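Chaperone CupB2 (Pseudomonas aeruginosa, PDB 3Q48) probably acts as a periplasmic chaperone that assists the folding of fimbrial subunits, built as two immunoglobulin-like domains in the manner of the PapD family. Local coordinates at residues 109-114 with 182-187. Numbering follows the deposited sequence.
Sequences DRESLF and PYYVSF
The ring of Tyr184 has Leu113 on one face, with CG 4.3 Å above the ring plane and offset toward the rim, while CB of Glu111 lies at its edge, in plane. Leucine suits the place because its apolar CB and CD2 branch do the touching: CB, oblique to the ring, makes the closest approach, 3.4 Å from CZ of Tyr184, and CD2 is 3.7 Å from CE1 of Tyr184. The two side chains cross at about a right angle. With CG anti to the backbone N (chi1 177°), Leu113 sends this branch over the ring, and Met205 touches both residues. The Tyr183 ring meets Glu111 differently, taking OE2 at its edge, in plane, with the carboxylate turned 84° to the ring.

The two backbones run in nearly the same direction and are tied by polar bonds. Glu111 N donates to Pro182 O at 3.0 Å, almost straight. Proline has no amide hydrogen to give, but its carbonyl serves well as the acceptor. Glu111 is extended beyond CG, long enough for OE1 to accept from Tyr184 N at 2.9 Å, while OE2 forms a salt bridge with Arg145. At the tyrosine's other end, waters link OH to the backbone of Glu111 and Leu113: one, 2.7 Å from Tyr184 OH, also reaches Glu111 O weakly at 3.4 Å; a second, also bonded to Tyr184 OH, accepts from Leu113 N at 2.7 Å. Beside the contact, Arg110 forms a salt bridge with Asp109, NH2 meeting OD2 and NE both OD1 and OD2.

The contact joins the N-terminal and C-terminal immunoglobulin-like domains. A buried carboxylate shared between a backbone N-H and an arginine probably stays ionised. Two hydrogen bonds and the Leu113–Tyr184 packing together join the domains, consistent with a defined angle between them.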
ATOM      1  N   ASP A 109     -10.757  -0.557 -14.953  1.00 39.27           N
ATOM      2  CA  ASP A 109     -11.925  -0.744 -14.050  1.00 38.69           C
ATOM      3  C   ASP A 109     -11.545  -1.058 -12.587  1.00 36.04           C
ATOM      4  O   ASP A 109     -12.409  -1.407 -11.770  1.00 34.55           O
ATOM      5  CB  ASP A 109     -12.722  -1.954 -14.527  1.00 40.10           C
ATOM      6  CG  ASP A 109     -11.964  -3.248 -14.268  1.00 41.20           C
ATOM      7  OD1 ASP A 109     -10.781  -3.328 -14.674  1.00 44.08           O
ATOM      8  OD2 ASP A 109     -12.528  -4.165 -13.660  1.00 42.88           O
ATOM      9  N   ARG A 110     -10.248  -0.990 -12.296  1.00 34.58           N
ATOM     10  CA  ARG A 110      -9.714  -1.294 -10.979  1.00 33.09           C
ATOM     11  C   ARG A 110      -8.334  -0.698 -10.805  1.00 31.94           C
ATOM     12  O   ARG A 110      -7.619  -0.431 -11.774  1.00 32.84           O
ATOM     13  CB  ARG A 110      -9.698  -2.815 -10.707  1.00 32.56           C
ATOM     14  CG  ARG A 110      -8.765  -3.597 -11.615  1.00 34.13           C
ATOM     15  CD  ARG A 110      -9.100  -5.081 -11.573  1.00 35.50           C
ATOM     16  NE  ARG A 110     -10.302  -5.404 -12.369  1.00 38.73           N
ATOM     17  CZ  ARG A 110     -10.967  -6.556 -12.273  1.00 39.52           C
ATOM     18  NH1 ARG A 110     -10.550  -7.496 -11.414  1.00 37.96           N
ATOM     19  NH2 ARG A 110     -12.044  -6.763 -13.023  1.00 39.66           N
ATOM     20  N   GLU A 111      -7.980  -0.471  -9.544  1.00 30.88           N
ATOM     21  CA  GLU A 111      -6.653  -0.009  -9.172  1.00 29.35           C
ATOM     22  C   GLU A 111      -5.633  -1.054  -9.617  1.00 29.10           C
ATOM     23  O   GLU A 111      -5.925  -2.272  -9.662  1.00 28.92           O
ATOM     24  CB  GLU A 111      -6.600   0.185  -7.646  1.00 27.15           C
ATOM     25  CG  GLU A 111      -7.039   1.565  -7.225  1.00 27.49           C
ATOM     26  CD  GLU A 111      -6.984   1.812  -5.701  1.00 29.52           C
ATOM     27  OE1 GLU A 111      -6.976   0.829  -4.876  1.00 27.59           O
ATOM     28  OE2 GLU A 111      -6.972   3.012  -5.344  1.00 26.37           O
ATOM     29  N   SER A 112      -4.447  -0.572  -9.961  1.00 29.55           N
ATOM     30  CA  SER A 112      -3.246  -1.443 -10.067  1.00 29.08           C
ATOM     31  C   SER A 112      -2.230  -1.161  -8.953  1.00 27.57           C
ATOM     32  O   SER A 112      -2.081  -0.023  -8.477  1.00 25.13           O
ATOM     33  CB  SER A 112      -2.605  -1.323 -11.422  1.00 29.25           C
ATOM     34  OG  SER A 112      -3.460  -1.930 -12.379  1.00 32.39           O
ATOM     35  N   LEU A 113      -1.580  -2.242  -8.530  1.00 27.54           N
ATOM     36  CA  LEU A 113      -0.630  -2.208  -7.430  1.00 26.56           C
ATOM     37  C   LEU A 113       0.838  -2.359  -7.883  1.00 25.92           C
ATOM     38  O   LEU A 113       1.196  -3.338  -8.547  1.00 25.76           O
ATOM     39  CB  LEU A 113      -0.991  -3.301  -6.472  1.00 26.49           C
ATOM     40  CG  LEU A 113      -0.040  -3.436  -5.301  1.00 27.47           C
ATOM     41  CD1 LEU A 113      -0.003  -2.191  -4.365  1.00 23.24           C
ATOM     42  CD2 LEU A 113      -0.466  -4.751  -4.625  1.00 27.83           C
ATOM     43  N   PHE A 114       1.646  -1.349  -7.546  1.00 24.76           N
ATOM     44  CA  PHE A 114       3.095  -1.335  -7.747  1.00 24.63           C
ATOM     45  C   PHE A 114       3.824  -1.034  -6.426  1.00 24.68           C
ATOM     46  O   PHE A 114       3.191  -0.716  -5.391  1.00 24.84           O
ATOM     47  CB  PHE A 114       3.458  -0.328  -8.823  1.00 25.33           C
ATOM     48  CG  PHE A 114       2.941  -0.709 -10.201  1.00 26.07           C
ATOM     49  CD1 PHE A 114       3.713  -1.492 -11.054  1.00 27.25           C
ATOM     50  CD2 PHE A 114       1.679  -0.323 -10.618  1.00 26.22           C
ATOM     51  CE1 PHE A 114       3.254  -1.866 -12.324  1.00 27.48           C
ATOM     52  CE2 PHE A 114       1.182  -0.710 -11.923  1.00 29.42           C
ATOM     53  CZ  PHE A 114       1.987  -1.465 -12.761  1.00 28.19           C
ATOM     54  N   PRO A 182     -13.551  -2.037  -6.652  1.00 27.75           N
ATOM     55  CA  PRO A 182     -12.349  -1.918  -7.520  1.00 27.52           C
ATOM     56  C   PRO A 182     -11.039  -1.559  -6.832  1.00 26.45           C
ATOM     57  O   PRO A 182     -10.015  -1.455  -7.517  1.00 27.78           O
ATOM     58  CB  PRO A 182     -12.756  -0.875  -8.613  1.00 28.42           C
ATOM     59  CG  PRO A 182     -13.991  -0.143  -8.078  1.00 28.52           C
ATOM     60  CD  PRO A 182     -14.585  -1.009  -6.938  1.00 27.80           C
ATOM     61  N   TYR A 183     -11.039  -1.430  -5.492  1.00 26.05           N
ATOM     62  CA  TYR A 183      -9.931  -0.834  -4.726  1.00 23.29           C
ATOM     63  C   TYR A 183      -9.225  -1.863  -3.890  1.00 23.45           C
ATOM     64  O   TYR A 183      -9.842  -2.777  -3.370  1.00 24.10           O
ATOM     65  CB  TYR A 183     -10.458   0.228  -3.781  1.00 22.99           C
ATOM     66  CG  TYR A 183     -11.315   1.243  -4.442  1.00 22.66           C
ATOM     67  CD1 TYR A 183     -10.744   2.351  -5.076  1.00 22.79           C
ATOM     68  CD2 TYR A 183     -12.712   1.104  -4.452  1.00 21.77           C
ATOM     69  CE1 TYR A 183     -11.541   3.321  -5.736  1.00 21.80           C
ATOM     70  CE2 TYR A 183     -13.502   2.029  -5.119  1.00 23.24           C
ATOM     71  CZ  TYR A 183     -12.912   3.133  -5.747  1.00 25.74           C
ATOM     72  OH  TYR A 183     -13.729   4.048  -6.380  1.00 33.11           O
ATOM     73  N   TYR A 184      -7.926  -1.700  -3.714  1.00 22.27           N
ATOM     74  CA  TYR A 184      -7.247  -2.455  -2.674  1.00 22.04           C
ATOM     75  C   TYR A 184      -7.798  -1.952  -1.351  1.00 22.75           C
ATOM     76  O   TYR A 184      -8.204  -0.768  -1.229  1.00 23.86           O
ATOM     77  CB  TYR A 184      -5.708  -2.269  -2.774  1.00 20.76           C
ATOM     78  CG  TYR A 184      -5.130  -3.035  -3.970  1.00 19.36           C
ATOM     79  CD1 TYR A 184      -4.625  -4.323  -3.814  1.00 18.59           C
ATOM     80  CD2 TYR A 184      -5.150  -2.485  -5.258  1.00 17.45           C
ATOM     81  CE1 TYR A 184      -4.141  -5.044  -4.937  1.00 22.05           C
ATOM     82  CE2 TYR A 184      -4.675  -3.168  -6.352  1.00 19.25           C
ATOM     83  CZ  TYR A 184      -4.182  -4.451  -6.193  1.00 22.16           C
ATOM     84  OH  TYR A 184      -3.739  -5.152  -7.293  1.00 25.30           O
ATOM     85  N   VAL A 185      -7.862  -2.834  -0.363  1.00 22.83           N
ATOM     86  CA  VAL A 185      -8.208  -2.397   0.963  1.00 21.71           C
ATOM     87  C   VAL A 185      -7.126  -2.937   1.829  1.00 21.85           C
ATOM     88  O   VAL A 185      -6.913  -4.129   1.853  1.00 23.97           O
ATOM     89  CB  VAL A 185      -9.613  -2.924   1.360  1.00 23.43           C
ATOM     90  CG1 VAL A 185      -9.973  -2.604   2.934  1.00 22.38           C
ATOM     91  CG2 VAL A 185     -10.650  -2.356   0.400  1.00 19.95           C
ATOM     92  N   SER A 186      -6.398  -2.067   2.502  1.00 21.66           N
ATOM     93  CA  SER A 186      -5.303  -2.492   3.393  1.00 22.18           C
ATOM     94  C   SER A 186      -5.745  -2.473   4.840  1.00 22.16           C
ATOM     95  O   SER A 186      -6.265  -1.458   5.307  1.00 22.25           O
ATOM     96  CB  SER A 186      -4.088  -1.563   3.229  1.00 21.60           C
ATOM     97  OG  SER A 186      -3.675  -1.609   1.877  1.00 23.78           O
ATOM     98  N   PHE A 187      -5.539  -3.582   5.531  1.00 22.39           N
ATOM     99  CA  PHE A 187      -5.914  -3.707   6.934  1.00 23.96           C
ATOM    100  C   PHE A 187      -4.713  -3.537   7.860  1.00 24.45           C
ATOM    101  O   PHE A 187      -3.720  -4.274   7.703  1.00 25.89           O
ATOM    102  CB  PHE A 187      -6.503  -5.093   7.226  1.00 23.78           C
ATOM    103  CG  PHE A 187      -7.649  -5.471   6.346  1.00 24.07           C
ATOM    104  CD1 PHE A 187      -8.946  -5.077   6.660  1.00 23.42           C
ATOM    105  CD2 PHE A 187      -7.443  -6.292   5.229  1.00 25.32           C
ATOM    106  CE1 PHE A 187     -10.014  -5.439   5.831  1.00 24.33           C
ATOM    107  CE2 PHE A 187      -8.513  -6.674   4.407  1.00 24.51           C
ATOM    108  CZ  PHE A 187      -9.794  -6.249   4.707  1.00 24.67           C
TER
HETATM  109  O   HOH W   1      -5.557  -5.637  -9.221  1.00 28.72           O
HETATM  110  O   HOH W   2      -2.181  -4.646  -9.659  1.00 24.08           O